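Local coordinates for protein glycerol dehydrogenase (Bacillus coagulans, PDB 6CSJ) that probably catalyses the NAD-dependent oxidation of glycerol and related polyols, and in this double-mutant form has acquired D-lactate dehydrogenase activity, at residues E78-E83 with N107-I112. The protein carries 2 engineered substitutions. Sequence-based numbering, arbitrary orientation.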
ATOM      1  N   GLU A  78      -2.556  17.715 -20.140  1.00 42.92           N
ATOM      2  CA  GLU A  78      -2.390  18.738 -21.184  1.00 41.09           C
ATOM      3  C   GLU A  78      -0.912  19.044 -21.399  1.00 35.34           C
ATOM      4  O   GLU A  78      -0.432  18.979 -22.529  1.00 32.61           O
ATOM      5  CB  GLU A  78      -3.194  20.016 -20.867  1.00 48.84           C
ATOM      6  CG  GLU A  78      -4.701  19.860 -21.103  1.00 51.24           C
ATOM      7  CD  GLU A  78      -5.095  19.839 -22.584  1.00 56.51           C
ATOM      8  OE1 GLU A  78      -4.461  20.547 -23.405  1.00 52.67           O
ATOM      9  OE2 GLU A  78      -6.064  19.124 -22.944  1.00 67.60           O
ATOM     10  N   MET A  79      -0.184  19.313 -20.316  1.00 28.79           N
ATOM     11  CA  MET A  79       1.272  19.497 -20.401  1.00 31.16           C
ATOM     12  C   MET A  79       1.967  18.327 -21.089  1.00 28.95           C
ATOM     13  O   MET A  79       2.837  18.538 -21.931  1.00 28.54           O
ATOM     14  CB  MET A  79       1.882  19.689 -19.013  1.00 31.45           C
ATOM     15  CG  MET A  79       1.541  21.000 -18.349  1.00 33.62           C
ATOM     16  SD  MET A  79       2.098  21.018 -16.643  1.00 44.54           S
ATOM     17  CE  MET A  79       3.856  20.837 -16.867  1.00 38.14           C
ATOM     18  N   SER A  80       1.572  17.107 -20.723  1.00 28.92           N
ATOM     19  CA  SER A  80       2.121  15.879 -21.318  1.00 29.23           C
ATOM     20  C   SER A  80       1.858  15.770 -22.832  1.00 28.46           C
ATOM     21  O   SER A  80       2.774  15.430 -23.579  1.00 35.08           O
ATOM     22  CB  SER A  80       1.581  14.633 -20.600  1.00 25.58           C
ATOM     23  OG  SER A  80       2.039  13.449 -21.221  1.00 24.71           O
ATOM     24  N   LYS A  81       0.623  16.036 -23.272  1.00 31.97           N
ATOM     25  CA  LYS A  81       0.295  16.093 -24.720  1.00 32.20           C
ATOM     26  C   LYS A  81       1.065  17.212 -25.431  1.00 29.49           C
ATOM     27  O   LYS A  81       1.610  17.004 -26.514  1.00 28.66           O
ATOM     28  CB  LYS A  81      -1.205  16.301 -24.967  1.00 34.24           C
ATOM     29  CG  LYS A  81      -2.100  15.108 -24.654  1.00 40.32           C
ATOM     30  CD  LYS A  81      -3.427  15.199 -25.410  1.00 44.99           C
ATOM     31  CE  LYS A  81      -4.546  14.407 -24.739  1.00 47.01           C
ATOM     32  NZ  LYS A  81      -5.192  15.207 -23.659  1.00 46.61           N
ATOM     33  N   SER A  82       1.103  18.385 -24.799  1.00 31.27           N
ATOM     34  CA  SER A  82       1.852  19.554 -25.281  1.00 35.22           C
ATOM     35  C   SER A  82       3.363  19.286 -25.494  1.00 38.97           C
ATOM     36  O   SER A  82       3.943  19.743 -26.480  1.00 37.23           O
ATOM     37  CB  SER A  82       1.629  20.739 -24.320  1.00 37.06           C
ATOM     38  OG  SER A  82       2.589  21.761 -24.500  1.00 45.22           O
ATOM     39  N   GLU A  83       3.983  18.529 -24.586  1.00 36.96           N
ATOM     40  CA  GLU A  83       5.397  18.123 -24.721  1.00 29.66           C
ATOM     41  C   GLU A  83       5.588  16.866 -25.582  1.00 28.20           C
ATOM     42  O   GLU A  83       6.712  16.401 -25.735  1.00 27.85           O
ATOM     43  CB  GLU A  83       6.018  17.902 -23.336  1.00 34.42           C
ATOM     44  CG  GLU A  83       5.990  19.137 -22.438  1.00 41.67           C
ATOM     45  CD  GLU A  83       6.288  18.813 -20.980  1.00 50.03           C
ATOM     46  OE1 GLU A  83       6.972  17.801 -20.714  1.00 58.12           O
ATOM     47  OE2 GLU A  83       5.845  19.570 -20.091  1.00 51.70           O
ATOM     48  N   ASN A 107      -4.245   9.846 -21.146  1.00 27.83           N
ATOM     49  CA  ASN A 107      -3.465  10.049 -22.386  1.00 25.15           C
ATOM     50  C   ASN A 107      -3.149   8.741 -23.127  1.00 28.18           C
ATOM     51  O   ASN A 107      -2.538   8.791 -24.193  1.00 29.92           O
ATOM     52  CB  ASN A 107      -2.149  10.803 -22.107  1.00 26.86           C
ATOM     53  CG  ASN A 107      -2.359  12.250 -21.714  1.00 24.86           C
ATOM     54  OD1 ASN A 107      -3.471  12.676 -21.419  1.00 30.83           O
ATOM     55  ND2 ASN A 107      -1.267  13.018 -21.689  1.00 25.65           N
ATOM     56  N   ASN A 108      -3.544   7.590 -22.581  1.00 25.54           N
ATOM     57  CA  ASN A 108      -3.290   6.279 -23.201  1.00 24.64           C
ATOM     58  C   ASN A 108      -1.803   6.023 -23.493  1.00 23.33           C
ATOM     59  O   ASN A 108      -1.425   5.614 -24.590  1.00 22.88           O
ATOM     60  CB  ASN A 108      -4.145   6.098 -24.459  1.00 25.21           C
ATOM     61  CG  ASN A 108      -4.149   4.665 -24.959  1.00 34.12           C
ATOM     62  OD1 ASN A 108      -4.361   3.722 -24.187  1.00 34.77           O
ATOM     63  ND2 ASN A 108      -3.887   4.495 -26.252  1.00 35.03           N
ATOM     64  N   ILE A 109      -0.966   6.272 -22.490  1.00 23.21           N
ATOM     65  CA  ILE A 109       0.478   6.006 -22.581  1.00 22.50           C
ATOM     66  C   ILE A 109       0.926   5.122 -21.402  1.00 22.82           C
ATOM     67  O   ILE A 109       0.302   5.166 -20.325  1.00 20.79           O
ATOM     68  CB  ILE A 109       1.306   7.316 -22.632  1.00 20.89           C
ATOM     69  CG1 ILE A 109       1.002   8.233 -21.437  1.00 17.20           C
ATOM     70  CG2 ILE A 109       1.046   8.046 -23.961  1.00 19.97           C
ATOM     71  CD1 ILE A 109       1.868   9.470 -21.375  1.00 16.98           C
ATOM     72  N   PRO A 110       1.990   4.309 -21.592  1.00 21.17           N
ATOM     73  CA  PRO A 110       2.480   3.460 -20.492  1.00 20.15           C
ATOM     74  C   PRO A 110       2.984   4.279 -19.296  1.00 22.47           C
ATOM     75  O   PRO A 110       3.298   5.463 -19.444  1.00 20.41           O
ATOM     76  CB  PRO A 110       3.602   2.641 -21.129  1.00 19.84           C
ATOM     77  CG  PRO A 110       3.981   3.384 -22.376  1.00 21.24           C
ATOM     78  CD  PRO A 110       2.732   4.063 -22.844  1.00 21.81           C
ATOM     79  N   VAL A 111       3.028   3.641 -18.125  1.00 21.87           N
ATOM     80  CA  VAL A 111       3.308   4.310 -16.854  1.00 20.92           C
ATOM     81  C   VAL A 111       4.449   3.624 -16.102  1.00 19.20           C
ATOM     82  O   VAL A 111       4.559   2.392 -16.110  1.00 19.85           O
ATOM     83  CB  VAL A 111       2.057   4.282 -15.947  1.00 22.00           C
ATOM     84  CG1 VAL A 111       2.335   5.036 -14.657  1.00 21.20           C
ATOM     85  CG2 VAL A 111       0.846   4.809 -16.679  1.00 23.16           C
ATOM     86  N   ILE A 112       5.286   4.440 -15.456  1.00 18.60           N
ATOM     87  CA  ILE A 112       6.310   3.981 -14.523  1.00 16.99           C
ATOM     88  C   ILE A 112       6.028   4.650 -13.188  1.00 18.17           C
ATOM     89  O   ILE A 112       5.936   5.870 -13.113  1.00 17.39           O
ATOM     90  CB  ILE A 112       7.739   4.324 -14.997  1.00 16.64           C
ATOM     91  CG1 ILE A 112       8.008   3.662 -16.361  1.00 18.83           C
ATOM     92  CG2 ILE A 112       8.783   3.885 -13.964  1.00 16.44           C
ATOM     93  CD1 ILE A 112       9.429   3.815 -16.881  1.00 19.51           C
TER
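The carboxamide of Asn107 packs against the C-terminal end of helix 70-82 and meets Ser80 and Lys81, joining two neighbouring helices of the Rossmann-like alpha/beta part of this iron-containing alcohol dehydrogenase family member. Asn108, at positive phi (56°), is the residue that leaves helical geometry and closes helix 94-106 in a Schellman motif before the chain enters parallel strand 111-115. The approach is local: the nearest CA atoms, those of Lys81 and Asn107, are 7.5 Å apart, and only 155 Å² is buried, with Asn107 contributing the most. Its CG lies anti to the carbonyl carbon (chi1 -69°), which sets the amide against the flank of helix 70-82. ND2 donates a hydrogen bond to the carbonyl O of Cys77, one turn back from Lys81, and this bond anchors the nitrogen end. Ser80 CB and Lys81 CG lie against the same ND2, at 3.5 Å and 3.7 Å, and Ser80 OG is 3.4 Å from it. The lysine chain crosses the amide obliquely, and its bend at chi4 (84°) leaves NZ 3.8 Å from Asn107 OD1, too long for a clear bond; OD1 is buried here without a polar partner. Replacing Asn107 by alanine removes the amide, and the Cys77 carbonyl would probably lose this donor while a gap opens beside Ser80 and the Lys81 chain. Ile109 touches Val88 of strand 87-92, and its CD1 lies 4.0 Å from Ser80 OG.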